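Local coordinates for secreted protein ASP-2 (Necator americanus, PDB 1U53), which is a secreted protein of the CAP (pathogenesis-related-1) family and a vaccine antigen for human hookworm infection, its molecular role not firmly established, at residues 25-28 with 29-32; 53-57 with 58-62; 100-103 with 104-108. All coordinates share one frame; numbering follows the deposited sequence.

Interaction 1: residues 25-28 with 29-32; sequences NSLR and SSVA
The last two turns of helix 14-32, the first long helix of the CAP-family alpha-beta-alpha sandwich, bring N25 to R28 into i to i+4 contact with S29 to A32. Four backbone bonds run along the axis: S29 N to N25 O, S30 N to S26 O, V31 N to L27 O and A32 N to R28 O. The first is the most bent, its N-H...O angle 146°, whereas the other three are close to straight.

Serine on a helix can fold its hydroxyl back on the backbone, and S30 illustrates the principle. Its OG sits between the backbone N and the carbonyl carbon (chi1 78°), which turns it down the helix to give a proton to L27 O at 2.8 Å. L27 O therefore accepts twice, also taking V31 N at 3.0 Å. The hydroxyl approaches well to the side of the carbonyl, with a C=O...OG angle of 120°, while the amide comes in more nearly end-on. CG2 of V31 lies against the same oxygen, 3.4 Å from L27 O.

S29 does otherwise: its OG swings out to K191 O, tying the helix to the C-terminal region. R28 is buried, and its guanidinium bonds K51 O through NH2 and the carbonyls of M138 and W140 through NH1, which gathers separate chain segments round one side chain. F109 of helix 97-109 packs against L27, S30 and V31. Beyond R28, the methyl of A32 closes down on the preceding turn, its CB 3.4 Å from R28 O.

Interaction 2: residues 53-57 with 58-62; sequences MAYDC and EVEKT
Where strand 54-55 gives way to helix 57-67, E58 is the first residue to meet D56 across the turn: its N lies 2.8 Å from D56 OD1, a weak bond because the N-H points well off the oxygen. Its CB rests 3.4 Å from the same atom. V59 follows with a straighter bond, V59 N to D56 OD1 at 3.2 Å, although the amide comes from above the carboxylate plane, 62° out of it. Its CG2 lies over the same face of that carboxylate, 3.5 Å from D56 CG, the two side chains crossing nearly at a right angle.

This is an N-cap. D56 has CG anti to its own N (chi1 178°), which carries OD1 over the first helical N-H groups, while OD2 makes a salt bridge with K145.

E60 sends its N to D56 O, in the carbonyl plane, and its extended side chain back to the strand. There Y55 OH donates to E60 OE2 at 2.5 Å, on the anti lone pair; the oxygen lies in the ring plane at its edge, and the ring and carboxylate planes stand 66° apart. R17 from helix 14-32 also bridges OE2, while a water joins E60 OE1 to C57 O. K61 N bonds C57 O at 3.0 Å, one turn on from the residue whose SG is linked to C7 by a disulfide.

Interaction 3: residues 100-103 with 104-108; sequences AAEQ and ASKAW
E102 and K106 lie side by side on the outer surface of their helix, pointing the same way. Their chi1 angles differ, -174° for E102 and -69° for K106, which brings the extended chains alongside, E102 CG 4.0 Å from K106 CE. The salt bridge at the charged ends is loose, E102 OE2 to K106 NZ being 3.6 Å, and a water bridges the pair by donating to OE2 and accepting from NZ. Nearer the backbone, K106 CG leans over the preceding turn, 3.2 Å from E102 O.

The stretch belongs to helix 97-109, which packs in the CAP fold against both helix 14-32 and the central sheet. S105 faces helix 14-32, touching F20 and M23. With OG turned beside the backbone N (chi1 -60°), its hydroxyl donates to A101 O at 2.8 Å. The amide of S105 reaches the same carbonyl from the opposite face of its plane, at 3.0 Å, and two donors thereby grip one buried acceptor.

The indole of W108 runs back alongside its own helix, with A104 O 3.1 Å above one face, toward the rim. Its NE1 bonds I87 O of strand 84-90, and H134 stacks on the indole.

Overall arrangement
All three are local contacts within one CAP domain. Interactions 1 and 3 sit on neighbouring helices, 14-32 and 97-109, their centres about 15 Å apart, and both pair a hydroxyl with a carbonyl of an earlier turn. R28, V31 and A32 form the buried side of interaction 1; in interaction 3 A100, A101, A104 and S105 are buried while K106 is exposed. Interaction 2 instead joins an edge strand to a helix start, with E58 and K61 exposed, its carboxylates holding amides, a phenol and basic residues. It touches interaction 1, N25 OD1 probably accepting from M53 N while R28 packs on M53. Interactions 2 and 3 make no contact, their nearest atoms being about 9 Å apart.

Interaction 1: residues 25-28 with 29-32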
loop_
_atom_site.group_PDB
_atom_site.type_symbol
_atom_site.label_atom_id
_atom_site.label_comp_id
_atom_site.label_asym_id
_atom_site.label_seq_id
_atom_site.Cartn_x
_atom_site.Cartn_y
_atom_site.Cartn_z
ATOM N N ASN A 25 7.229 2.403 1.715
ATOM C CA ASN A 25 7.874 3.729 1.622
ATOM C C ASN A 25 8.868 3.823 0.481
ATOM O O ASN A 25 8.959 4.864 -0.187
ATOM C CB ASN A 25 8.510 4.127 2.928
ATOM C CG ASN A 25 7.487 4.622 3.902
ATOM O OD1 ASN A 25 6.535 5.270 3.500
ATOM N ND2 ASN A 25 7.653 4.281 5.183
ATOM N N SER A 26 9.558 2.723 0.218
ATOM C CA SER A 26 10.480 2.661 -0.919
ATOM C C SER A 26 9.754 2.932 -2.246
ATOM O O SER A 26 10.217 3.678 -3.077
ATOM C CB SER A 26 11.059 1.249 -1.000
ATOM O OG SER A 26 11.893 1.080 -2.146
ATOM N N LEU A 27 8.646 2.249 -2.453
ATOM C CA LEU A 27 7.927 2.339 -3.707
ATOM C C LEU A 27 7.207 3.679 -3.808
ATOM O O LEU A 27 7.183 4.279 -4.907
ATOM C CB LEU A 27 6.952 1.152 -3.798
ATOM C CG LEU A 27 7.653 -0.201 -3.954
ATOM C CD1 LEU A 27 6.703 -1.379 -3.743
ATOM C CD2 LEU A 27 8.271 -0.312 -5.337
ATOM N N ARG A 28 6.641 4.165 -2.691
ATOM C CA ARG A 28 6.142 5.565 -2.711
ATOM C C ARG A 28 7.235 6.513 -3.151
ATOM O O ARG A 28 6.985 7.472 -3.906
ATOM C CB ARG A 28 5.595 5.937 -1.319
ATOM C CG ARG A 28 4.308 5.197 -1.096
ATOM C CD ARG A 28 3.841 5.240 0.376
ATOM N NE ARG A 28 3.355 6.573 0.803
ATOM C CZ ARG A 28 2.094 7.003 0.670
ATOM N NH1 ARG A 28 1.153 6.256 0.077
ATOM N NH2 ARG A 28 1.777 8.212 1.113
ATOM N N SER A 29 8.453 6.277 -2.642
ATOM C CA SER A 29 9.553 7.186 -2.962
ATOM C C SER A 29 9.907 7.081 -4.441
ATOM O O SER A 29 10.049 8.095 -5.123
ATOM C CB SER A 29 10.803 6.905 -2.076
ATOM O OG SER A 29 11.985 7.549 -2.594
ATOM N N SER A 30 10.021 5.859 -4.949
ATOM C CA SER A 30 10.266 5.699 -6.404
ATOM C C SER A 30 9.250 6.440 -7.261
ATOM O O SER A 30 9.611 7.102 -8.217
ATOM C CB SER A 30 10.304 4.229 -6.815
ATOM O OG SER A 30 9.024 3.615 -6.931
ATOM N N VAL A 31 7.966 6.317 -6.938
ATOM C CA VAL A 31 6.948 7.025 -7.701
ATOM C C VAL A 31 7.175 8.538 -7.562
ATOM O O VAL A 31 7.190 9.261 -8.557
ATOM C CB VAL A 31 5.529 6.641 -7.199
ATOM C CG1 VAL A 31 4.469 7.616 -7.759
ATOM C CG2 VAL A 31 5.271 5.193 -7.527
ATOM N N ALA A 32 7.325 9.024 -6.337
ATOM C CA ALA A 32 7.447 10.462 -6.082
ATOM C C ALA A 32 8.631 11.090 -6.815
ATOM O O ALA A 32 8.547 12.234 -7.305
ATOM C CB ALA A 32 7.500 10.730 -4.565
#

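Interaction 2: residues 53-57 with 58-62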
loop_
_atom_site.group_PDB
_atom_site.type_symbol
_atom_site.label_atom_id
_atom_site.label_comp_id
_atom_site.label_asym_id
_atom_site.label_seq_id
_atom_site.Cartn_x
_atom_site.Cartn_y
_atom_site.Cartn_z
ATOM N N MET A 53 4.757 6.760 5.216
ATOM C CA MET A 53 3.907 5.932 6.056
ATOM C C MET A 53 4.616 5.496 7.350
ATOM O O MET A 53 5.852 5.377 7.419
ATOM C CB MET A 53 3.442 4.656 5.338
ATOM C CG MET A 53 2.461 4.896 4.219
ATOM S SD MET A 53 2.173 3.354 3.345
ATOM C CE MET A 53 0.638 3.727 2.512
ATOM N N ALA A 54 3.799 5.307 8.394
ATOM C CA ALA A 54 4.253 4.734 9.658
ATOM C C ALA A 54 3.453 3.465 9.896
ATOM O O ALA A 54 2.294 3.383 9.498
ATOM C CB ALA A 54 3.978 5.682 10.833
ATOM N N TYR A 55 4.044 2.524 10.606
ATOM C CA TYR A 55 3.358 1.272 10.948
ATOM C C TYR A 55 2.419 1.527 12.109
ATOM O O TYR A 55 2.716 2.341 13.011
ATOM C CB TYR A 55 4.348 0.143 11.296
ATOM C CG TYR A 55 3.716 -1.223 11.059
ATOM C CD1 TYR A 55 3.642 -1.763 9.761
ATOM C CD2 TYR A 55 3.110 -1.932 12.104
ATOM C CE1 TYR A 55 3.004 -3.016 9.532
ATOM C CE2 TYR A 55 2.479 -3.177 11.883
ATOM C CZ TYR A 55 2.415 -3.699 10.603
ATOM O OH TYR A 55 1.767 -4.895 10.372
ATOM N N ASP A 56 1.250 0.898 12.082
ATOM C CA ASP A 56 0.243 1.209 13.147
ATOM C C ASP A 56 -0.332 -0.124 13.626
ATOM O O ASP A 56 -0.967 -0.855 12.837
ATOM C CB ASP A 56 -0.858 2.073 12.535
ATOM C CG ASP A 56 -1.959 2.423 13.512
ATOM O OD1 ASP A 56 -2.319 1.596 14.349
ATOM O OD2 ASP A 56 -2.490 3.551 13.452
ATOM N N CYS A 57 -0.116 -0.471 14.903
ATOM C CA CYS A 57 -0.488 -1.807 15.379
ATOM C C CYS A 57 -2.001 -2.010 15.414
ATOM O O CYS A 57 -2.476 -3.155 15.367
ATOM C CB CYS A 57 0.034 -2.032 16.816
ATOM S SG CYS A 57 1.783 -1.819 17.008
ATOM N N GLU A 58 -2.750 -0.906 15.578
ATOM C CA GLU A 58 -4.212 -0.994 15.531
ATOM C C GLU A 58 -4.774 -1.326 14.157
ATOM O O GLU A 58 -5.747 -2.073 14.012
ATOM C CB GLU A 58 -4.881 0.263 16.131
ATOM C CG GLU A 58 -4.660 0.352 17.642
ATOM C CD GLU A 58 -5.323 -0.815 18.346
ATOM O OE1 GLU A 58 -4.604 -1.710 18.859
ATOM O OE2 GLU A 58 -6.571 -0.856 18.288
ATOM N N VAL A 59 -4.143 -0.774 13.142
ATOM C CA VAL A 59 -4.471 -1.093 11.747
ATOM C C VAL A 59 -4.089 -2.535 11.479
ATOM O O VAL A 59 -4.832 -3.268 10.815
ATOM C CB VAL A 59 -3.748 -0.147 10.817
ATOM C CG1 VAL A 59 -4.089 -0.497 9.348
ATOM C CG2 VAL A 59 -4.255 1.315 11.114
ATOM N N GLU A 60 -2.940 -2.979 11.996
ATOM C CA GLU A 60 -2.597 -4.430 11.882
ATOM C C GLU A 60 -3.680 -5.343 12.492
ATOM O O GLU A 60 -4.012 -6.404 11.956
ATOM C CB GLU A 60 -1.259 -4.726 12.579
ATOM C CG GLU A 60 -0.922 -6.195 12.623
ATOM C CD GLU A 60 0.436 -6.414 13.251
ATOM O OE1 GLU A 60 0.443 -6.935 14.381
ATOM O OE2 GLU A 60 1.464 -6.048 12.622
ATOM N N LYS A 61 -4.266 -4.869 13.607
ATOM C CA LYS A 61 -5.274 -5.658 14.319
ATOM C C LYS A 61 -6.458 -5.876 13.445
ATOM O O LYS A 61 -6.937 -6.987 13.331
ATOM C CB LYS A 61 -5.751 -4.888 15.542
ATOM C CG LYS A 61 -6.895 -5.545 16.262
ATOM C CD LYS A 61 -7.428 -4.611 17.334
ATOM C CE LYS A 61 -8.599 -5.248 18.080
ATOM N NZ LYS A 61 -8.276 -6.608 18.693
ATOM N N THR A 62 -6.935 -4.824 12.796
ATOM C CA THR A 62 -8.097 -5.029 11.894
ATOM C C THR A 62 -7.739 -5.803 10.610
ATOM O O THR A 62 -8.527 -6.586 10.109
ATOM C CB THR A 62 -8.844 -3.699 11.586
ATOM O OG1 THR A 62 -7.930 -2.634 11.321
ATOM C CG2 THR A 62 -9.744 -3.334 12.801
HETATM O O HOH W 1 -1.386 -5.329 16.277
#

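Interaction 3: residues 100-103 with 104-108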
loop_
_atom_site.group_PDB
_atom_site.type_symbol
_atom_site.label_atom_id
_atom_site.label_comp_id
_atom_site.label_asym_id
_atom_site.label_seq_id
_atom_site.Cartn_x
_atom_site.Cartn_y
_atom_site.Cartn_z
ATOM N N ALA A 100 6.210 -13.454 2.028
ATOM C CA ALA A 100 4.815 -13.181 1.582
ATOM C C ALA A 100 4.577 -11.654 1.527
ATOM O O ALA A 100 3.932 -11.171 0.616
ATOM C CB ALA A 100 3.845 -13.824 2.540
ATOM N N ALA A 101 5.145 -10.917 2.468
ATOM C CA ALA A 101 5.008 -9.456 2.456
ATOM C C ALA A 101 5.615 -8.882 1.168
ATOM O O ALA A 101 5.080 -7.956 0.549
ATOM C CB ALA A 101 5.716 -8.872 3.685
ATOM N N GLU A 102 6.772 -9.424 0.786
ATOM C CA GLU A 102 7.466 -8.966 -0.396
ATOM C C GLU A 102 6.633 -9.282 -1.618
ATOM O O GLU A 102 6.435 -8.435 -2.499
ATOM C CB GLU A 102 8.797 -9.719 -0.504
ATOM C CG GLU A 102 9.668 -9.211 -1.641
ATOM C CD GLU A 102 11.001 -9.923 -1.636
ATOM O OE1 GLU A 102 11.187 -10.800 -0.758
ATOM O OE2 GLU A 102 11.857 -9.587 -2.472
ATOM N N GLN A 103 6.105 -10.494 -1.668
ATOM C CA GLN A 103 5.339 -10.895 -2.865
ATOM C C GLN A 103 4.069 -10.086 -3.015
ATOM O O GLN A 103 3.674 -9.692 -4.126
ATOM C CB GLN A 103 4.997 -12.370 -2.781
ATOM C CG GLN A 103 6.204 -13.260 -2.855
ATOM C CD GLN A 103 5.842 -14.676 -3.348
ATOM O OE1 GLN A 103 4.662 -15.053 -3.432
ATOM N NE2 GLN A 103 6.880 -15.465 -3.660
ATOM N N ALA A 104 3.397 -9.839 -1.889
ATOM C CA ALA A 104 2.137 -9.078 -1.955
ATOM C C ALA A 104 2.387 -7.668 -2.412
ATOM O O ALA A 104 1.692 -7.129 -3.274
ATOM C CB ALA A 104 1.462 -9.055 -0.595
ATOM N N SER A 105 3.441 -7.066 -1.861
ATOM C CA SER A 105 3.716 -5.663 -2.149
ATOM C C SER A 105 4.109 -5.545 -3.607
ATOM O O SER A 105 3.683 -4.609 -4.281
ATOM C CB SER A 105 4.829 -5.136 -1.226
ATOM O OG SER A 105 4.437 -5.249 0.174
ATOM N N LYS A 106 4.895 -6.493 -4.122
ATOM C CA LYS A 106 5.245 -6.488 -5.561
ATOM C C LYS A 106 4.017 -6.670 -6.452
ATOM O O LYS A 106 3.923 -6.032 -7.493
ATOM C CB LYS A 106 6.259 -7.597 -5.890
ATOM C CG LYS A 106 7.648 -7.356 -5.312
ATOM C CD LYS A 106 8.449 -8.629 -5.602
ATOM C CE LYS A 106 9.918 -8.438 -5.581
ATOM N NZ LYS A 106 10.600 -9.783 -5.839
ATOM N N ALA A 107 3.091 -7.574 -6.090
ATOM C CA ALA A 107 1.910 -7.859 -6.927
ATOM C C ALA A 107 1.004 -6.639 -7.008
ATOM O O ALA A 107 0.415 -6.337 -8.048
ATOM C CB ALA A 107 1.113 -9.038 -6.345
ATOM N N TRP A 108 0.866 -5.967 -5.870
ATOM C CA TRP A 108 0.016 -4.766 -5.819
ATOM C C TRP A 108 0.644 -3.656 -6.630
ATOM O O TRP A 108 -0.015 -3.010 -7.457
ATOM C CB TRP A 108 -0.199 -4.299 -4.379
ATOM C CG TRP A 108 -0.969 -5.320 -3.531
ATOM C CD1 TRP A 108 -1.904 -6.230 -3.963
ATOM C CD2 TRP A 108 -0.862 -5.486 -2.116
ATOM N NE1 TRP A 108 -2.356 -6.991 -2.889
ATOM C CE2 TRP A 108 -1.711 -6.558 -1.754
ATOM C CE3 TRP A 108 -0.072 -4.857 -1.114
ATOM C CZ2 TRP A 108 -1.861 -6.967 -0.434
ATOM C CZ3 TRP A 108 -0.217 -5.283 0.204
ATOM C CH2 TRP A 108 -1.096 -6.360 0.519
HETATM O O HOH W 2 12.825 -9.437 -4.802
#